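Local structure of transcobalamin-1 (Homo sapiens, 4KKI) at residues Y33-S46 and F281-M295. The protein binds vitamin B12 with femtomolar affinity, carries it, and protects it from the acid of the stomach. Sequence-based numbering, arbitrary orientation.
Sequences YIRLKPLLNTMIQS and FSNPNAAAQVLPALM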
loop_
_atom_site.group_PDB
_atom_site.type_symbol
_atom_site.label_atom_id
_atom_site.label_comp_id
_atom_site.label_asym_id
_atom_site.label_seq_id
_atom_site.Cartn_x
_atom_site.Cartn_y
_atom_site.Cartn_z
ATOM N N TYR A 33 4.941 -14.230 19.368
ATOM C CA TYR A 33 5.292 -12.833 19.122
ATOM C C TYR A 33 6.712 -12.696 18.585
ATOM O O TYR A 33 7.024 -11.747 17.865
ATOM C CB TYR A 33 5.141 -11.996 20.393
ATOM C CG TYR A 33 3.755 -11.433 20.601
ATOM C CD1 TYR A 33 2.730 -11.706 19.705
ATOM C CD2 TYR A 33 3.476 -10.614 21.688
ATOM C CE1 TYR A 33 1.462 -11.188 19.892
ATOM C CE2 TYR A 33 2.213 -10.092 21.883
ATOM C CZ TYR A 33 1.209 -10.381 20.983
ATOM O OH TYR A 33 -0.050 -9.862 21.174
ATOM N N ILE A 34 7.565 -13.653 18.939
ATOM C CA ILE A 34 8.954 -13.662 18.497
ATOM C C ILE A 34 9.049 -13.748 16.970
ATOM O O ILE A 34 10.003 -13.255 16.369
ATOM C CB ILE A 34 9.749 -14.817 19.167
ATOM C CG1 ILE A 34 11.240 -14.728 18.829
ATOM C CG2 ILE A 34 9.168 -16.177 18.782
ATOM C CD1 ILE A 34 11.894 -13.438 19.281
ATOM N N ARG A 35 8.042 -14.351 16.347
ATOM C CA ARG A 35 8.009 -14.480 14.893
ATOM C C ARG A 35 7.806 -13.136 14.198
ATOM O O ARG A 35 8.076 -13.004 13.005
ATOM C CB ARG A 35 6.917 -15.463 14.465
ATOM C CG ARG A 35 7.265 -16.922 14.702
ATOM C CD ARG A 35 6.131 -17.827 14.256
ATOM N NE ARG A 35 6.540 -19.225 14.178
ATOM C CZ ARG A 35 6.992 -19.809 13.073
ATOM N NH1 ARG A 35 7.093 -19.116 11.948
ATOM N NH2 ARG A 35 7.342 -21.088 13.092
ATOM N N LEU A 36 7.337 -12.142 14.944
ATOM C CA LEU A 36 7.120 -10.810 14.387
ATOM C C LEU A 36 8.364 -9.933 14.488
ATOM O O LEU A 36 8.387 -8.822 13.961
ATOM C CB LEU A 36 5.939 -10.125 15.074
ATOM C CG LEU A 36 4.597 -10.843 14.931
ATOM C CD1 LEU A 36 3.479 -10.018 15.543
ATOM C CD2 LEU A 36 4.311 -11.145 13.473
ATOM N N LYS A 37 9.390 -10.438 15.167
ATOM C CA LYS A 37 10.645 -9.700 15.352
ATOM C C LYS A 37 11.301 -9.183 14.060
ATOM O O LYS A 37 11.762 -8.041 14.032
ATOM C CB LYS A 37 11.652 -10.522 16.171
ATOM C CG LYS A 37 12.223 -9.799 17.390
ATOM C CD LYS A 37 12.930 -8.507 17.002
ATOM C CE LYS A 37 13.611 -7.847 18.196
ATOM N NZ LYS A 37 14.761 -8.646 18.713
ATOM N N PRO A 38 11.363 -10.014 12.997
ATOM C CA PRO A 38 11.966 -9.493 11.761
ATOM C C PRO A 38 11.262 -8.246 11.243
ATOM O O PRO A 38 11.919 -7.351 10.707
ATOM C CB PRO A 38 11.786 -10.650 10.777
ATOM C CG PRO A 38 11.816 -11.858 11.640
ATOM C CD PRO A 38 11.068 -11.456 12.880
ATOM N N LEU A 39 9.945 -8.184 11.414
ATOM C CA LEU A 39 9.185 -7.007 11.015
ATOM C C LEU A 39 9.637 -5.813 11.839
ATOM O O LEU A 39 9.867 -4.728 11.304
ATOM C CB LEU A 39 7.686 -7.231 11.217
ATOM C CG LEU A 39 7.032 -8.401 10.482
ATOM C CD1 LEU A 39 5.530 -8.390 10.717
ATOM C CD2 LEU A 39 7.346 -8.349 9.000
ATOM N N LEU A 40 9.762 -6.029 13.145
ATOM C CA LEU A 40 10.188 -4.985 14.065
ATOM C C LEU A 40 11.591 -4.509 13.705
ATOM O O LEU A 40 11.834 -3.310 13.584
ATOM C CB LEU A 40 10.143 -5.490 15.514
ATOM C CG LEU A 40 8.794 -6.026 16.013
ATOM C CD1 LEU A 40 8.900 -6.593 17.425
ATOM C CD2 LEU A 40 7.726 -4.944 15.951
ATOM N N ASN A 41 12.504 -5.458 13.514
ATOM C CA ASN A 41 13.874 -5.138 13.134
ATOM C C ASN A 41 13.950 -4.317 11.855
ATOM O O ASN A 41 14.599 -3.276 11.825
ATOM C CB ASN A 41 14.715 -6.410 12.998
ATOM C CG ASN A 41 14.907 -7.120 14.321
ATOM O OD1 ASN A 41 14.884 -6.496 15.382
ATOM N ND2 ASN A 41 15.102 -8.433 14.266
ATOM N N THR A 42 13.269 -4.785 10.813
ATOM C CA THR A 42 13.210 -4.085 9.532
ATOM C C THR A 42 12.789 -2.619 9.676
ATOM O O THR A 42 13.425 -1.724 9.120
ATOM C CB THR A 42 12.248 -4.800 8.556
ATOM O OG1 THR A 42 12.811 -6.059 8.162
ATOM C CG2 THR A 42 12.004 -3.955 7.320
ATOM N N MET A 43 11.726 -2.377 10.436
ATOM C CA MET A 43 11.221 -1.020 10.626
ATOM C C MET A 43 12.200 -0.146 11.408
ATOM O O MET A 43 12.275 1.062 11.185
ATOM C CB MET A 43 9.844 -1.051 11.296
ATOM C CG MET A 43 8.830 -1.890 10.521
ATOM S SD MET A 43 7.289 -2.241 11.392
ATOM C CE MET A 43 6.346 -0.774 11.015
ATOM N N ILE A 44 12.962 -0.759 12.308
ATOM C CA ILE A 44 13.980 -0.026 13.057
ATOM C C ILE A 44 15.138 0.413 12.154
ATOM O O ILE A 44 15.645 1.527 12.290
ATOM C CB ILE A 44 14.525 -0.842 14.253
ATOM C CG1 ILE A 44 13.398 -1.205 15.216
ATOM C CG2 ILE A 44 15.589 -0.057 15.000
ATOM C CD1 ILE A 44 12.693 -0.010 15.804
ATOM N N GLN A 45 15.545 -0.455 11.229
ATOM C CA GLN A 45 16.662 -0.138 10.336
ATOM C C GLN A 45 16.310 0.996 9.381
ATOM O O GLN A 45 17.198 1.655 8.839
ATOM C CB GLN A 45 17.107 -1.356 9.516
ATOM C CG GLN A 45 17.034 -2.706 10.214
ATOM C CD GLN A 45 18.079 -2.903 11.299
ATOM O OE1 GLN A 45 18.754 -1.963 11.721
ATOM N NE2 GLN A 45 18.218 -4.143 11.757
ATOM N N SER A 46 15.014 1.218 9.177
ATOM C CA SER A 46 14.552 2.257 8.261
ATOM C C SER A 46 14.905 3.660 8.758
ATOM O O SER A 46 14.807 4.631 8.009
ATOM C CB SER A 46 13.046 2.133 8.002
ATOM O OG SER A 46 12.292 2.421 9.164
ATOM N N PHE A 281 9.631 -9.893 4.066
ATOM C CA PHE A 281 9.219 -8.542 4.426
ATOM C C PHE A 281 10.393 -7.656 4.833
ATOM O O PHE A 281 10.312 -6.910 5.808
ATOM C CB PHE A 281 8.171 -8.587 5.538
ATOM C CG PHE A 281 6.868 -9.193 5.110
ATOM C CD1 PHE A 281 5.868 -8.403 4.569
ATOM C CD2 PHE A 281 6.645 -10.554 5.239
ATOM C CE1 PHE A 281 4.668 -8.956 4.168
ATOM C CE2 PHE A 281 5.445 -11.113 4.840
ATOM C CZ PHE A 281 4.456 -10.313 4.304
ATOM N N SER A 282 11.479 -7.735 4.070
ATOM C CA SER A 282 12.666 -6.930 4.334
ATOM C C SER A 282 12.451 -5.459 3.976
ATOM O O SER A 282 13.164 -4.583 4.463
ATOM C CB SER A 282 13.867 -7.488 3.568
ATOM O OG SER A 282 13.597 -7.535 2.178
ATOM N N ASN A 283 11.473 -5.191 3.119
ATOM C CA ASN A 283 11.113 -3.817 2.784
ATOM C C ASN A 283 10.228 -3.220 3.886
ATOM O O ASN A 283 9.160 -3.756 4.179
ATOM C CB ASN A 283 10.399 -3.783 1.428
ATOM C CG ASN A 283 10.272 -2.379 0.861
ATOM O OD1 ASN A 283 9.924 -1.434 1.571
ATOM N ND2 ASN A 283 10.552 -2.239 -0.431
ATOM N N PRO A 284 10.679 -2.109 4.496
ATOM C CA PRO A 284 9.974 -1.444 5.603
ATOM C C PRO A 284 8.529 -1.069 5.279
ATOM O O PRO A 284 7.690 -1.057 6.181
ATOM C CB PRO A 284 10.812 -0.175 5.846
ATOM C CG PRO A 284 11.632 -0.001 4.609
ATOM C CD PRO A 284 11.906 -1.388 4.123
ATOM N N ASN A 285 8.242 -0.770 4.017
ATOM C CA ASN A 285 6.871 -0.474 3.613
ATOM C C ASN A 285 5.996 -1.716 3.694
ATOM O O ASN A 285 4.838 -1.645 4.104
ATOM C CB ASN A 285 6.826 0.108 2.197
ATOM C CG ASN A 285 7.589 1.412 2.079
ATOM O OD1 ASN A 285 7.044 2.488 2.320
ATOM N ND2 ASN A 285 8.861 1.321 1.702
ATOM N N ALA A 286 6.557 -2.857 3.307
ATOM C CA ALA A 286 5.814 -4.109 3.333
ATOM C C ALA A 286 5.634 -4.602 4.763
ATOM O O ALA A 286 4.579 -5.129 5.119
ATOM C CB ALA A 286 6.509 -5.164 2.483
ATOM N N ALA A 287 6.669 -4.427 5.580
ATOM C CA ALA A 287 6.601 -4.820 6.982
ATOM C C ALA A 287 5.541 -4.003 7.712
ATOM O O ALA A 287 4.778 -4.536 8.518
ATOM C CB ALA A 287 7.959 -4.658 7.649
ATOM N N ALA A 288 5.489 -2.709 7.413
ATOM C CA ALA A 288 4.514 -1.820 8.032
ATOM C C ALA A 288 3.077 -2.196 7.681
ATOM O O ALA A 288 2.193 -2.162 8.537
ATOM C CB ALA A 288 4.791 -0.372 7.647
ATOM N N GLN A 289 2.839 -2.557 6.426
ATOM C CA GLN A 289 1.474 -2.828 5.980
ATOM C C GLN A 289 0.926 -4.162 6.477
ATOM O O GLN A 289 -0.286 -4.320 6.624
ATOM C CB GLN A 289 1.372 -2.744 4.458
ATOM C CG GLN A 289 1.574 -1.346 3.918
ATOM C CD GLN A 289 1.356 -1.261 2.422
ATOM O OE1 GLN A 289 1.068 -0.190 1.887
ATOM N NE2 GLN A 289 1.492 -2.390 1.739
ATOM N N VAL A 290 1.813 -5.117 6.743
ATOM C CA VAL A 290 1.379 -6.454 7.138
ATOM C C VAL A 290 1.165 -6.585 8.650
ATOM O O VAL A 290 0.342 -7.382 9.100
ATOM C CB VAL A 290 2.358 -7.549 6.640
ATOM C CG1 VAL A 290 3.628 -7.577 7.485
ATOM C CG2 VAL A 290 1.684 -8.912 6.651
ATOM N N LEU A 291 1.885 -5.777 9.423
ATOM C CA LEU A 291 1.904 -5.902 10.882
ATOM C C LEU A 291 0.556 -5.813 11.627
ATOM O O LEU A 291 0.273 -6.670 12.465
ATOM C CB LEU A 291 2.925 -4.932 11.498
ATOM C CG LEU A 291 3.029 -4.953 13.024
ATOM C CD1 LEU A 291 3.527 -6.309 13.508
ATOM C CD2 LEU A 291 3.931 -3.827 13.530
ATOM N N PRO A 292 -0.268 -4.779 11.345
ATOM C CA PRO A 292 -1.501 -4.623 12.135
ATOM C C PRO A 292 -2.408 -5.855 12.139
ATOM O O PRO A 292 -2.867 -6.273 13.204
ATOM C CB PRO A 292 -2.207 -3.453 11.446
ATOM C CG PRO A 292 -1.101 -2.653 10.860
ATOM C CD PRO A 292 -0.093 -3.664 10.393
ATOM N N ALA A 293 -2.649 -6.426 10.963
ATOM C CA ALA A 293 -3.522 -7.588 10.838
ATOM C C ALA A 293 -3.002 -8.780 11.633
ATOM O O ALA A 293 -3.779 -9.517 12.234
ATOM C CB ALA A 293 -3.706 -7.962 9.375
ATOM N N LEU A 294 -1.683 -8.959 11.651
ATOM C CA LEU A 294 -1.077 -10.082 12.365
ATOM C C LEU A 294 -1.301 -9.971 13.872
ATOM O O LEU A 294 -1.142 -10.945 14.609
ATOM C CB LEU A 294 0.418 -10.167 12.063
ATOM C CG LEU A 294 0.791 -10.224 10.581
ATOM C CD1 LEU A 294 2.300 -10.270 10.411
ATOM C CD2 LEU A 294 0.134 -11.416 9.905
ATOM N N MET A 295 -1.667 -8.775 14.317
ATOM C CA MET A 295 -1.926 -8.520 15.724
ATOM C C MET A 295 -3.417 -8.325 15.942
ATOM O O MET A 295 -3.845 -7.876 17.004
ATOM C CB MET A 295 -1.175 -7.271 16.181
ATOM C CG MET A 295 -0.598 -7.383 17.569
ATOM S SD MET A 295 1.017 -8.167 17.526
ATOM C CE MET A 295 1.966 -6.878 16.725
#
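Leu39 is a knob lodged in a hole formed by Ala287, Val290, Leu291 and Leu294, and this is the densest part of the contact. CG set beside the backbone N (chi1 -59°) carries the branch to the other helix, where CD1 reaches Leu294 CD1 at 3.7 Å, while CD2 drops against Phe281 CB at 3.6 Å. Small residues let the backbones close in, the CA atoms of Leu39 and Ala287 lying 5.3 Å apart, and Met43, bent at its last torsion, lays CE on Ala288 CA and CB. Helices 37-45 and 284-294 cross here at -133°, two helices of the alpha domain, whose fold is an alpha6-alpha6 barrel, with Ile276 of helix 265-277 also touching Leu39. Thr42 packs closely too: it turns OG1 back to Pro38 O (3.0 Å), which Thr42 N approaches from the opposite carbonyl face; CG2 is thereby directed at the turn, 3.1 Å from Ser282 O. A glycine in its place would probably open a gap beside Ser282 and Pro284 and leave Pro38 O with one donor fewer.

Toward the solvent side the fit loosens. Exposed Tyr33 brings CE1 to 3.9 Å from Met295 SD, which lies obliquely to the ring, a Met-aromatic contact; buried Leu36 backs this end, CD1 on Met295 SD (3.7 Å) and CD2 on Leu294. At the other end Ser46 CB rests on Pro284 CB.

Asn283 OD1 caps helix 284-294 through Asn285 N, while its ND2 bonds Trp382 O, and Gln289 NE2, pointing away from 33-46, hydrogen-bonds cyanocobalamin. No hydrogen bond joins the two segments, implying that apolar shape complementarity holds this cobalamin-binding helix against its neighbour.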